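Local coordinates for plasmodium falciparum gamete antigen 27/25 (Plasmodium falciparum, PDB 1N81), which is essential for sexual development of the malaria parasite as a gametocyte protein, though its molecular function is unknown and may involve dimerization, at residues Glu41-Asn44 with Tyr45-Asp49; Lys48-Val51 with Ser52-Tyr56; Ser167-Leu170 with Ile171-Asp175. All coordinates share one frame; numbering follows the deposited sequence.

Contact 1 (Glu41-Asn44 with Tyr45-Asp49)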
ATOM      1  N   GLU A  41      23.077  -0.217 -13.946  1.00 65.46           N
ATOM      2  CA  GLU A  41      23.064  -1.639 -14.291  1.00 62.61           C
ATOM      3  C   GLU A  41      22.614  -2.462 -13.088  1.00 56.53           C
ATOM      4  O   GLU A  41      21.719  -3.281 -13.210  1.00 58.94           O
ATOM      5  CB  GLU A  41      24.435  -2.117 -14.780  1.00 57.81           C
ATOM      6  CG  GLU A  41      24.883  -1.499 -16.117  1.00 78.10           C
ATOM      7  CD  GLU A  41      23.889  -1.707 -17.270  1.00 87.98           C
ATOM      8  OE1 GLU A  41      22.940  -2.514 -17.127  1.00 95.74           O
ATOM      9  OE2 GLU A  41      24.066  -1.061 -18.332  1.00 83.29           O
ATOM     10  N   LYS A  42      23.247  -2.274 -11.935  1.00 57.15           N
ATOM     11  CA  LYS A  42      22.820  -3.000 -10.740  1.00 58.38           C
ATOM     12  C   LYS A  42      21.511  -2.322 -10.359  1.00 50.26           C
ATOM     13  O   LYS A  42      20.489  -2.977 -10.124  1.00 44.64           O
ATOM     14  CB  LYS A  42      23.822  -2.836  -9.593  1.00 64.92           C
ATOM     15  CG  LYS A  42      25.153  -3.538  -9.820  1.00 87.25           C
ATOM     16  CD  LYS A  42      26.002  -3.600  -8.559  1.00 86.93           C
ATOM     17  CE  LYS A  42      27.316  -4.325  -8.836  1.00 95.21           C
ATOM     18  NZ  LYS A  42      28.212  -4.370  -7.644  1.00101.70           N
ATOM     19  N   PHE A  43      21.575  -0.997 -10.306  1.00 47.08           N
ATOM     20  CA  PHE A  43      20.428  -0.172  -9.988  1.00 49.04           C
ATOM     21  C   PHE A  43      19.334  -0.556 -10.977  1.00 44.94           C
ATOM     22  O   PHE A  43      18.234  -0.929 -10.581  1.00 44.91           O
ATOM     23  CB  PHE A  43      20.788   1.296 -10.165  1.00 45.29           C
ATOM     24  CG  PHE A  43      19.652   2.244  -9.868  1.00 50.26           C
ATOM     25  CD1 PHE A  43      19.423   2.693  -8.579  1.00 47.92           C
ATOM     26  CD2 PHE A  43      18.805   2.674 -10.887  1.00 48.09           C
ATOM     27  CE1 PHE A  43      18.373   3.563  -8.294  1.00 47.86           C
ATOM     28  CE2 PHE A  43      17.745   3.549 -10.616  1.00 46.19           C
ATOM     29  CZ  PHE A  43      17.530   3.992  -9.320  1.00 39.78           C
ATOM     30  N   ASN A  44      19.657  -0.508 -12.267  1.00 43.88           N
ATOM     31  CA  ASN A  44      18.661  -0.838 -13.277  1.00 44.59           C
ATOM     32  C   ASN A  44      18.100  -2.216 -13.074  1.00 47.87           C
ATOM     33  O   ASN A  44      16.890  -2.414 -13.180  1.00 47.46           O
ATOM     34  CB  ASN A  44      19.217  -0.739 -14.704  1.00 43.27           C
ATOM     35  CG  ASN A  44      18.125  -0.840 -15.749  1.00 43.33           C
ATOM     36  OD1 ASN A  44      17.997  -1.841 -16.441  1.00 50.29           O
ATOM     37  ND2 ASN A  44      17.316   0.207 -15.854  1.00 40.08           N
ATOM     38  N   TYR A  45      18.974  -3.171 -12.772  1.00 49.11           N
ATOM     39  CA  TYR A  45      18.541  -4.555 -12.573  1.00 52.22           C
ATOM     40  C   TYR A  45      17.600  -4.702 -11.378  1.00 42.50           C
ATOM     41  O   TYR A  45      16.607  -5.439 -11.443  1.00 43.70           O
ATOM     42  CB  TYR A  45      19.741  -5.490 -12.364  1.00 45.34           C
ATOM     43  CG  TYR A  45      19.329  -6.939 -12.215  1.00 55.35           C
ATOM     44  CD1 TYR A  45      18.800  -7.644 -13.290  1.00 57.18           C
ATOM     45  CD2 TYR A  45      19.442  -7.597 -10.984  1.00 53.79           C
ATOM     46  CE1 TYR A  45      18.391  -8.963 -13.145  1.00 68.96           C
ATOM     47  CE2 TYR A  45      19.040  -8.908 -10.829  1.00 56.29           C
ATOM     48  CZ  TYR A  45      18.513  -9.585 -11.909  1.00 64.26           C
ATOM     49  OH  TYR A  45      18.087 -10.880 -11.764  1.00 66.36           O
ATOM     50  N   ALA A  46      17.934  -4.029 -10.284  1.00 36.59           N
ATOM     51  CA  ALA A  46      17.106  -4.091  -9.078  1.00 44.38           C
ATOM     52  C   ALA A  46      15.660  -3.587  -9.276  1.00 44.42           C
ATOM     53  O   ALA A  46      14.728  -4.169  -8.720  1.00 36.53           O
ATOM     54  CB  ALA A  46      17.765  -3.310  -7.976  1.00 37.76           C
ATOM     55  N   LEU A  47      15.470  -2.545 -10.089  1.00 39.94           N
ATOM     56  CA  LEU A  47      14.140  -1.988 -10.306  1.00 37.11           C
ATOM     57  C   LEU A  47      13.099  -3.062 -10.587  1.00 39.75           C
ATOM     58  O   LEU A  47      11.977  -3.001 -10.075  1.00 42.37           O
ATOM     59  CB  LEU A  47      14.158  -0.956 -11.453  1.00 34.34           C
ATOM     60  CG  LEU A  47      14.962   0.311 -11.164  1.00 43.87           C
ATOM     61  CD1 LEU A  47      14.954   1.255 -12.392  1.00 46.35           C
ATOM     62  CD2 LEU A  47      14.360   1.002  -9.948  1.00 35.93           C
ATOM     63  N   LYS A  48      13.453  -4.054 -11.387  1.00 45.99           N
ATOM     64  CA  LYS A  48      12.479  -5.102 -11.669  1.00 48.20           C
ATOM     65  C   LYS A  48      12.873  -6.485 -11.132  1.00 47.87           C
ATOM     66  O   LYS A  48      12.375  -7.508 -11.593  1.00 37.41           O
ATOM     67  CB  LYS A  48      12.211  -5.193 -13.180  1.00 53.37           C
ATOM     68  CG  LYS A  48      11.229  -4.148 -13.703  1.00 56.60           C
ATOM     69  CD  LYS A  48      10.633  -4.590 -15.039  1.00 58.38           C
ATOM     70  CE  LYS A  48       9.668  -3.557 -15.572  1.00 73.42           C
ATOM     71  NZ  LYS A  48       8.550  -3.288 -14.615  1.00 79.21           N
ATOM     72  N   ASP A  49      13.770  -6.526 -10.155  1.00 48.67           N
ATOM     73  CA  ASP A  49      14.186  -7.815  -9.575  1.00 42.85           C
ATOM     74  C   ASP A  49      13.106  -8.349  -8.632  1.00 40.38           C
ATOM     75  O   ASP A  49      13.187  -8.156  -7.414  1.00 39.58           O
ATOM     76  CB  ASP A  49      15.466  -7.624  -8.793  1.00 38.94           C
ATOM     77  CG  ASP A  49      16.011  -8.917  -8.261  1.00 45.93           C
ATOM     78  OD1 ASP A  49      15.352  -9.994  -8.391  1.00 39.57           O
ATOM     79  OD2 ASP A  49      17.117  -8.822  -7.714  1.00 40.88           O
TER
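Phe43 and Leu47, one helical turn apart, make the apolar side-chain contact of this short helix: CE2 of the Phe43 ring lies 4.0 Å from CD1 of Leu47. The ring is brought over by a first torsion that sets CG anti to the backbone N (chi1 179°) and swings the phenyl group toward the C-terminal end of the helix. Leu47 takes the other setting, its CG beside its own N, and the two side chains meet at a slant. Leu47 CG also rests 3.5 Å from Phe43 O.

Helix 42-47 is little more than one and a half turns long, with Glu41 as its N-cap residue, and its i to i+4 bonds are correspondingly few. Tyr45 N donates to Glu41 O at 2.8 Å, and Ala46 N reaches Lys42 O, also at 2.8 Å. Leu47 N to Phe43 O is longer, 3.2 Å. Past Leu47 the chain turns, with Asp49 N bonded to Ala46 O.

Further apolar contacts are made with helix 13-35, where Leu33 touches Phe43, Ala46 and Leu47. Tyr29 OH of the same helix bonds to Ala46 O, and Ser82 OG of helix 71-89 to Leu47 O.

Contact 2 (Lys48-Val51 with Ser52-Tyr56); sequences KDRV and SIRRY
The carboxylate of Asp49 meets Ser52 through both oxygens. Ser52 N comes to Asp49 OD1 from above the carboxylate plane, about 70° out of it, at 3.1 Å in a nearly straight bond (174°). The other oxygen, Asp49 OD2, accepts from Ser52 OG at 2.5 Å, a bond so short that its exact length is doubtful. The guanidinium of Arg55 has Val51 O over one face, offset toward the rim, while Arg55 NH2 comes within 3.8 Å of Val51 CG1 as the two side chains slant past one another. A bend at chi3 folds the Arg55 chain back along the helix, letting NH1 make a weak bond to Ser52 OG.

Asp49 is the N-cap residue of helix 50-63; its side chain accepts from Ser52 N. With CG anti to its backbone N (chi1 -175°) the carboxylate is carried forward to Ser52 N in the first turn. Its negative charge there would probably interact favourably with the positive end of the helix dipole. Regular helical bonding starts at the same residue: Ile53 N donates to Asp49 O at 3.0 Å, and Arg54 N to Arg50 O at 2.8 Å.

The NH2 atoms of Arg50 and Arg54 lie 4.2 Å apart, two positive groups side by side, but each guanidinium is engaged elsewhere. Arg54 forms a salt bridge with Asp75 and a hydrogen bond with Gln74, and Arg50 a weak bond with Asn79. These partners belong to helix 71-89, which also meets Ile53 through Ile81. Helix 13-35 flanks the start of helix 50-63 as well, its Tyr29 touching Asp49, Ser52 and Ile53 and packing edge-to-face with Tyr56.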
ATOM      1  N   LYS A  48      13.453  -4.054 -11.387  1.00 45.99           N
ATOM      2  CA  LYS A  48      12.479  -5.102 -11.669  1.00 48.20           C
ATOM      3  C   LYS A  48      12.873  -6.485 -11.132  1.00 47.87           C
ATOM      4  O   LYS A  48      12.375  -7.508 -11.593  1.00 37.41           O
ATOM      5  CB  LYS A  48      12.211  -5.193 -13.180  1.00 53.37           C
ATOM      6  CG  LYS A  48      11.229  -4.148 -13.703  1.00 56.60           C
ATOM      7  CD  LYS A  48      10.633  -4.590 -15.039  1.00 58.38           C
ATOM      8  CE  LYS A  48       9.668  -3.557 -15.572  1.00 73.42           C
ATOM      9  NZ  LYS A  48       8.550  -3.288 -14.615  1.00 79.21           N
ATOM     10  N   ASP A  49      13.770  -6.526 -10.155  1.00 48.67           N
ATOM     11  CA  ASP A  49      14.186  -7.815  -9.575  1.00 42.85           C
ATOM     12  C   ASP A  49      13.106  -8.349  -8.632  1.00 40.38           C
ATOM     13  O   ASP A  49      13.187  -8.156  -7.414  1.00 39.58           O
ATOM     14  CB  ASP A  49      15.466  -7.624  -8.793  1.00 38.94           C
ATOM     15  CG  ASP A  49      16.011  -8.917  -8.261  1.00 45.93           C
ATOM     16  OD1 ASP A  49      15.352  -9.994  -8.391  1.00 39.57           O
ATOM     17  OD2 ASP A  49      17.117  -8.822  -7.714  1.00 40.88           O
ATOM     18  N   ARG A  50      12.096  -9.020  -9.185  1.00 39.96           N
ATOM     19  CA  ARG A  50      10.995  -9.516  -8.351  1.00 44.73           C
ATOM     20  C   ARG A  50      11.434 -10.474  -7.248  1.00 46.44           C
ATOM     21  O   ARG A  50      10.870 -10.484  -6.150  1.00 51.14           O
ATOM     22  CB  ARG A  50       9.931 -10.209  -9.213  1.00 49.71           C
ATOM     23  CG  ARG A  50       9.251  -9.308 -10.230  1.00 60.66           C
ATOM     24  CD  ARG A  50       8.281 -10.107 -11.091  1.00 67.46           C
ATOM     25  NE  ARG A  50       7.187 -10.649 -10.294  1.00 71.08           N
ATOM     26  CZ  ARG A  50       6.203  -9.908  -9.801  1.00 69.17           C
ATOM     27  NH1 ARG A  50       6.197  -8.602 -10.037  1.00 69.70           N
ATOM     28  NH2 ARG A  50       5.235 -10.469  -9.078  1.00 60.34           N
ATOM     29  N   VAL A  51      12.446 -11.279  -7.531  1.00 49.31           N
ATOM     30  CA  VAL A  51      12.920 -12.228  -6.537  1.00 44.33           C
ATOM     31  C   VAL A  51      13.414 -11.460  -5.320  1.00 43.55           C
ATOM     32  O   VAL A  51      12.989 -11.742  -4.209  1.00 42.86           O
ATOM     33  CB  VAL A  51      14.040 -13.160  -7.116  1.00 45.49           C
ATOM     34  CG1 VAL A  51      14.524 -14.131  -6.049  1.00 34.64           C
ATOM     35  CG2 VAL A  51      13.467 -13.991  -8.315  1.00 40.92           C
ATOM     36  N   SER A  52      14.283 -10.477  -5.510  1.00 36.21           N
ATOM     37  CA  SER A  52      14.744  -9.735  -4.351  1.00 44.87           C
ATOM     38  C   SER A  52      13.607  -9.003  -3.643  1.00 46.70           C
ATOM     39  O   SER A  52      13.507  -9.050  -2.415  1.00 44.89           O
ATOM     40  CB  SER A  52      15.819  -8.725  -4.734  1.00 39.10           C
ATOM     41  OG  SER A  52      16.924  -9.394  -5.303  1.00 62.43           O
ATOM     42  N   ILE A  53      12.746  -8.339  -4.408  1.00 38.43           N
ATOM     43  CA  ILE A  53      11.668  -7.596  -3.788  1.00 37.09           C
ATOM     44  C   ILE A  53      10.827  -8.546  -2.938  1.00 40.34           C
ATOM     45  O   ILE A  53      10.466  -8.223  -1.803  1.00 37.99           O
ATOM     46  CB  ILE A  53      10.758  -6.895  -4.834  1.00 39.65           C
ATOM     47  CG1 ILE A  53      11.513  -5.759  -5.538  1.00 34.54           C
ATOM     48  CG2 ILE A  53       9.482  -6.330  -4.127  1.00 29.47           C
ATOM     49  CD1 ILE A  53      10.757  -5.291  -6.813  1.00 30.96           C
ATOM     50  N   ARG A  54      10.508  -9.718  -3.474  1.00 38.45           N
ATOM     51  CA  ARG A  54       9.710 -10.650  -2.687  1.00 38.15           C
ATOM     52  C   ARG A  54      10.469 -11.039  -1.423  1.00 40.04           C
ATOM     53  O   ARG A  54       9.863 -11.299  -0.392  1.00 44.39           O
ATOM     54  CB  ARG A  54       9.363 -11.908  -3.480  1.00 41.56           C
ATOM     55  CG  ARG A  54       8.385 -12.778  -2.713  1.00 50.95           C
ATOM     56  CD  ARG A  54       7.975 -14.019  -3.447  1.00 54.90           C
ATOM     57  NE  ARG A  54       6.706 -13.903  -4.168  1.00 62.88           N
ATOM     58  CZ  ARG A  54       6.600 -13.416  -5.396  1.00 57.49           C
ATOM     59  NH1 ARG A  54       7.683 -12.989  -6.032  1.00 62.56           N
ATOM     60  NH2 ARG A  54       5.428 -13.397  -6.009  1.00 62.65           N
ATOM     61  N   ARG A  55      11.792 -11.070  -1.495  1.00 37.98           N
ATOM     62  CA  ARG A  55      12.575 -11.412  -0.310  1.00 45.62           C
ATOM     63  C   ARG A  55      12.374 -10.295   0.724  1.00 48.02           C
ATOM     64  O   ARG A  55      12.290 -10.556   1.923  1.00 41.23           O
ATOM     65  CB  ARG A  55      14.063 -11.566  -0.673  1.00 55.81           C
ATOM     66  CG  ARG A  55      14.931 -12.121   0.462  1.00 60.80           C
ATOM     67  CD  ARG A  55      16.400 -12.180   0.063  1.00 51.90           C
ATOM     68  NE  ARG A  55      16.527 -12.767  -1.262  1.00 54.89           N
ATOM     69  CZ  ARG A  55      16.929 -12.099  -2.334  1.00 65.24           C
ATOM     70  NH1 ARG A  55      17.261 -10.813  -2.244  1.00 65.73           N
ATOM     71  NH2 ARG A  55      16.978 -12.717  -3.502  1.00 67.52           N
ATOM     72  N   TYR A  56      12.298  -9.041   0.270  1.00 40.76           N
ATOM     73  CA  TYR A  56      12.066  -7.955   1.219  1.00 40.24           C
ATOM     74  C   TYR A  56      10.676  -8.081   1.822  1.00 34.11           C
ATOM     75  O   TYR A  56      10.479  -7.797   3.000  1.00 43.67           O
ATOM     76  CB  TYR A  56      12.250  -6.572   0.562  1.00 45.73           C
ATOM     77  CG  TYR A  56      13.692  -6.131   0.523  1.00 41.74           C
ATOM     78  CD1 TYR A  56      14.645  -6.885  -0.155  1.00 43.82           C
ATOM     79  CD2 TYR A  56      14.109  -4.993   1.197  1.00 43.99           C
ATOM     80  CE1 TYR A  56      15.975  -6.516  -0.158  1.00 48.38           C
ATOM     81  CE2 TYR A  56      15.451  -4.612   1.201  1.00 45.49           C
ATOM     82  CZ  TYR A  56      16.368  -5.382   0.516  1.00 43.63           C
ATOM     83  OH  TYR A  56      17.681  -5.000   0.475  1.00 52.36           O
TER

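Contact 3 (Ser167-Leu170 with Ile171-Asp175); sequences SQFL and IDVVD
Val173 sits squarely over one face of the Phe169 ring, a CH-pi contact in which Val173 CG2 lies 3.9 Å from the ring centroid and only 8° off the ring normal. A trans first torsion (179°) lays the Phe169 ring along the helix toward Val173, whose CB approaches Phe169 CE2 at 3.8 Å. Beside this pair, Leu170 CD2 meets Val174 CG2, also at 3.8 Å, a second i to i+4 pair on the buried side.

The opposite character belongs to Ile171, an exposed residue whose CG1 merely rests 3.5 Å from Ser167 O. Gln168, partly exposed, lies beside the buried Asp172; their amide and carboxylate planes are 15° apart, and Gln168 CG is 4.0 Å from Asp172 OD2. Both polar ends are held from outside: Gln168 OE1 by Arg80, Asp172 by a salt bridge to Arg72 and a hydrogen bond from Asn76.

The backbone records the end of helix 156-173. Val174 N still donates to Leu170 O at 2.9 Å, yet Val174 has itself left helical torsions.

Helix 13-35 meets Phe169, Val173 and Val174 through Ile15 and Val18, helix 96-122 packs on Phe169 and Leu170, Met133 of helix 126-133 touches Leu170, Ile171 and Val174, and helix 71-89 supplies the polar partners of Gln168 and Asp172.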
ATOM      1  N   SER A 167      -7.068   0.931  -4.835  1.00 30.92           N
ATOM      2  CA  SER A 167      -8.259   0.125  -5.100  1.00 39.02           C
ATOM      3  C   SER A 167      -7.827  -1.341  -5.167  1.00 40.18           C
ATOM      4  O   SER A 167      -8.471  -2.211  -4.566  1.00 35.67           O
ATOM      5  CB  SER A 167      -8.937   0.562  -6.405  1.00 31.97           C
ATOM      6  OG  SER A 167      -9.564   1.818  -6.237  1.00 36.83           O
ATOM      7  N   GLN A 168      -6.706  -1.607  -5.836  1.00 34.04           N
ATOM      8  CA  GLN A 168      -6.213  -2.979  -5.936  1.00 38.72           C
ATOM      9  C   GLN A 168      -5.884  -3.555  -4.587  1.00 37.41           C
ATOM     10  O   GLN A 168      -6.239  -4.696  -4.286  1.00 33.50           O
ATOM     11  CB  GLN A 168      -4.955  -3.086  -6.799  1.00 34.31           C
ATOM     12  CG  GLN A 168      -4.549  -4.543  -6.952  1.00 34.46           C
ATOM     13  CD  GLN A 168      -3.281  -4.719  -7.708  1.00 45.09           C
ATOM     14  OE1 GLN A 168      -2.194  -4.485  -7.186  1.00 41.48           O
ATOM     15  NE2 GLN A 168      -3.403  -5.117  -8.968  1.00 44.29           N
ATOM     16  N   PHE A 169      -5.172  -2.775  -3.777  1.00 33.14           N
ATOM     17  CA  PHE A 169      -4.789  -3.216  -2.444  1.00 32.87           C
ATOM     18  C   PHE A 169      -6.034  -3.582  -1.601  1.00 31.60           C
ATOM     19  O   PHE A 169      -6.067  -4.607  -0.935  1.00 33.45           O
ATOM     20  CB  PHE A 169      -3.996  -2.106  -1.727  1.00 28.11           C
ATOM     21  CG  PHE A 169      -3.573  -2.470  -0.322  1.00 31.27           C
ATOM     22  CD1 PHE A 169      -2.255  -2.856  -0.054  1.00 32.82           C
ATOM     23  CD2 PHE A 169      -4.492  -2.425   0.728  1.00 28.02           C
ATOM     24  CE1 PHE A 169      -1.837  -3.198   1.250  1.00 33.35           C
ATOM     25  CE2 PHE A 169      -4.101  -2.761   2.034  1.00 26.65           C
ATOM     26  CZ  PHE A 169      -2.757  -3.152   2.294  1.00 28.21           C
ATOM     27  N   LEU A 170      -7.046  -2.730  -1.611  1.00 32.79           N
ATOM     28  CA  LEU A 170      -8.236  -3.002  -0.817  1.00 34.18           C
ATOM     29  C   LEU A 170      -8.918  -4.322  -1.251  1.00 38.52           C
ATOM     30  O   LEU A 170      -9.210  -5.189  -0.423  1.00 32.83           O
ATOM     31  CB  LEU A 170      -9.197  -1.816  -0.932  1.00 30.78           C
ATOM     32  CG  LEU A 170      -8.647  -0.581  -0.201  1.00 36.19           C
ATOM     33  CD1 LEU A 170      -9.416   0.628  -0.612  1.00 34.40           C
ATOM     34  CD2 LEU A 170      -8.712  -0.759   1.301  1.00 36.65           C
ATOM     35  N   ILE A 171      -9.143  -4.489  -2.546  1.00 36.41           N
ATOM     36  CA  ILE A 171      -9.782  -5.712  -3.030  1.00 38.62           C
ATOM     37  C   ILE A 171      -8.997  -6.951  -2.601  1.00 38.08           C
ATOM     38  O   ILE A 171      -9.567  -7.906  -2.126  1.00 43.32           O
ATOM     39  CB  ILE A 171      -9.952  -5.669  -4.571  1.00 41.10           C
ATOM     40  CG1 ILE A 171     -10.989  -4.608  -4.930  1.00 38.74           C
ATOM     41  CG2 ILE A 171     -10.430  -7.038  -5.085  1.00 43.85           C
ATOM     42  CD1 ILE A 171     -10.955  -4.172  -6.383  1.00 47.35           C
ATOM     43  N   ASP A 172      -7.679  -6.910  -2.739  1.00 36.55           N
ATOM     44  CA  ASP A 172      -6.828  -8.017  -2.353  1.00 38.55           C
ATOM     45  C   ASP A 172      -6.724  -8.279  -0.877  1.00 39.85           C
ATOM     46  O   ASP A 172      -6.581  -9.423  -0.464  1.00 44.98           O
ATOM     47  CB  ASP A 172      -5.379  -7.791  -2.789  1.00 35.75           C
ATOM     48  CG  ASP A 172      -5.182  -8.013  -4.230  1.00 46.87           C
ATOM     49  OD1 ASP A 172      -6.158  -8.444  -4.881  1.00 48.44           O
ATOM     50  OD2 ASP A 172      -4.061  -7.766  -4.702  1.00 39.02           O
ATOM     51  N   VAL A 173      -6.770  -7.223  -0.076  1.00 39.11           N
ATOM     52  CA  VAL A 173      -6.516  -7.400   1.344  1.00 36.04           C
ATOM     53  C   VAL A 173      -7.662  -7.400   2.337  1.00 33.02           C
ATOM     54  O   VAL A 173      -7.640  -8.176   3.282  1.00 39.91           O
ATOM     55  CB  VAL A 173      -5.419  -6.365   1.779  1.00 38.03           C
ATOM     56  CG1 VAL A 173      -5.058  -6.542   3.253  1.00 29.53           C
ATOM     57  CG2 VAL A 173      -4.166  -6.541   0.870  1.00 33.36           C
ATOM     58  N   VAL A 174      -8.648  -6.537   2.135  1.00 32.35           N
ATOM     59  CA  VAL A 174      -9.790  -6.463   3.035  1.00 34.49           C
ATOM     60  C   VAL A 174     -10.436  -7.842   3.114  1.00 44.85           C
ATOM     61  O   VAL A 174     -10.648  -8.488   2.080  1.00 40.45           O
ATOM     62  CB  VAL A 174     -10.843  -5.455   2.525  1.00 37.28           C
ATOM     63  CG1 VAL A 174     -12.082  -5.481   3.439  1.00 30.10           C
ATOM     64  CG2 VAL A 174     -10.248  -4.036   2.509  1.00 33.52           C
ATOM     65  N   ASP A 175     -10.745  -8.286   4.334  1.00 41.61           N
ATOM     66  CA  ASP A 175     -11.374  -9.586   4.558  1.00 43.96           C
ATOM     67  C   ASP A 175     -12.464  -9.509   5.619  1.00 46.24           C
ATOM     68  O   ASP A 175     -13.068 -10.525   5.965  1.00 50.78           O
ATOM     69  CB  ASP A 175     -10.332 -10.627   4.992  1.00 45.63           C
ATOM     70  CG  ASP A 175      -9.864 -10.425   6.432  1.00 46.90           C
ATOM     71  OD1 ASP A 175      -9.120 -11.277   6.961  1.00 48.63           O
ATOM     72  OD2 ASP A 175     -10.242  -9.409   7.034  1.00 53.60           O
TER

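Overall arrangement
The contacts take in a whole short helix, the start of the next and the end of the last. Contacts 1 and 2 are consecutive: helix 42-47 stops, Lys48 and Asp49 belong to both contacts, and helix 50-63 begins at once. Their centres are about 10 Å apart, and Leu47 O touches Ile53 CD1 at 4.2 Å. Contact 3 is far along the chain: centre to centre, about 28 Å from contact 1 and about 21 Å from contact 2, nearest atoms about 13 Å and 10 Å. Helices 13-35 and 71-89 nevertheless touch all three. Contact 3 is the most central, about 10 Å from the chain centre against about 16 and 21 Å for contacts 2 and 1.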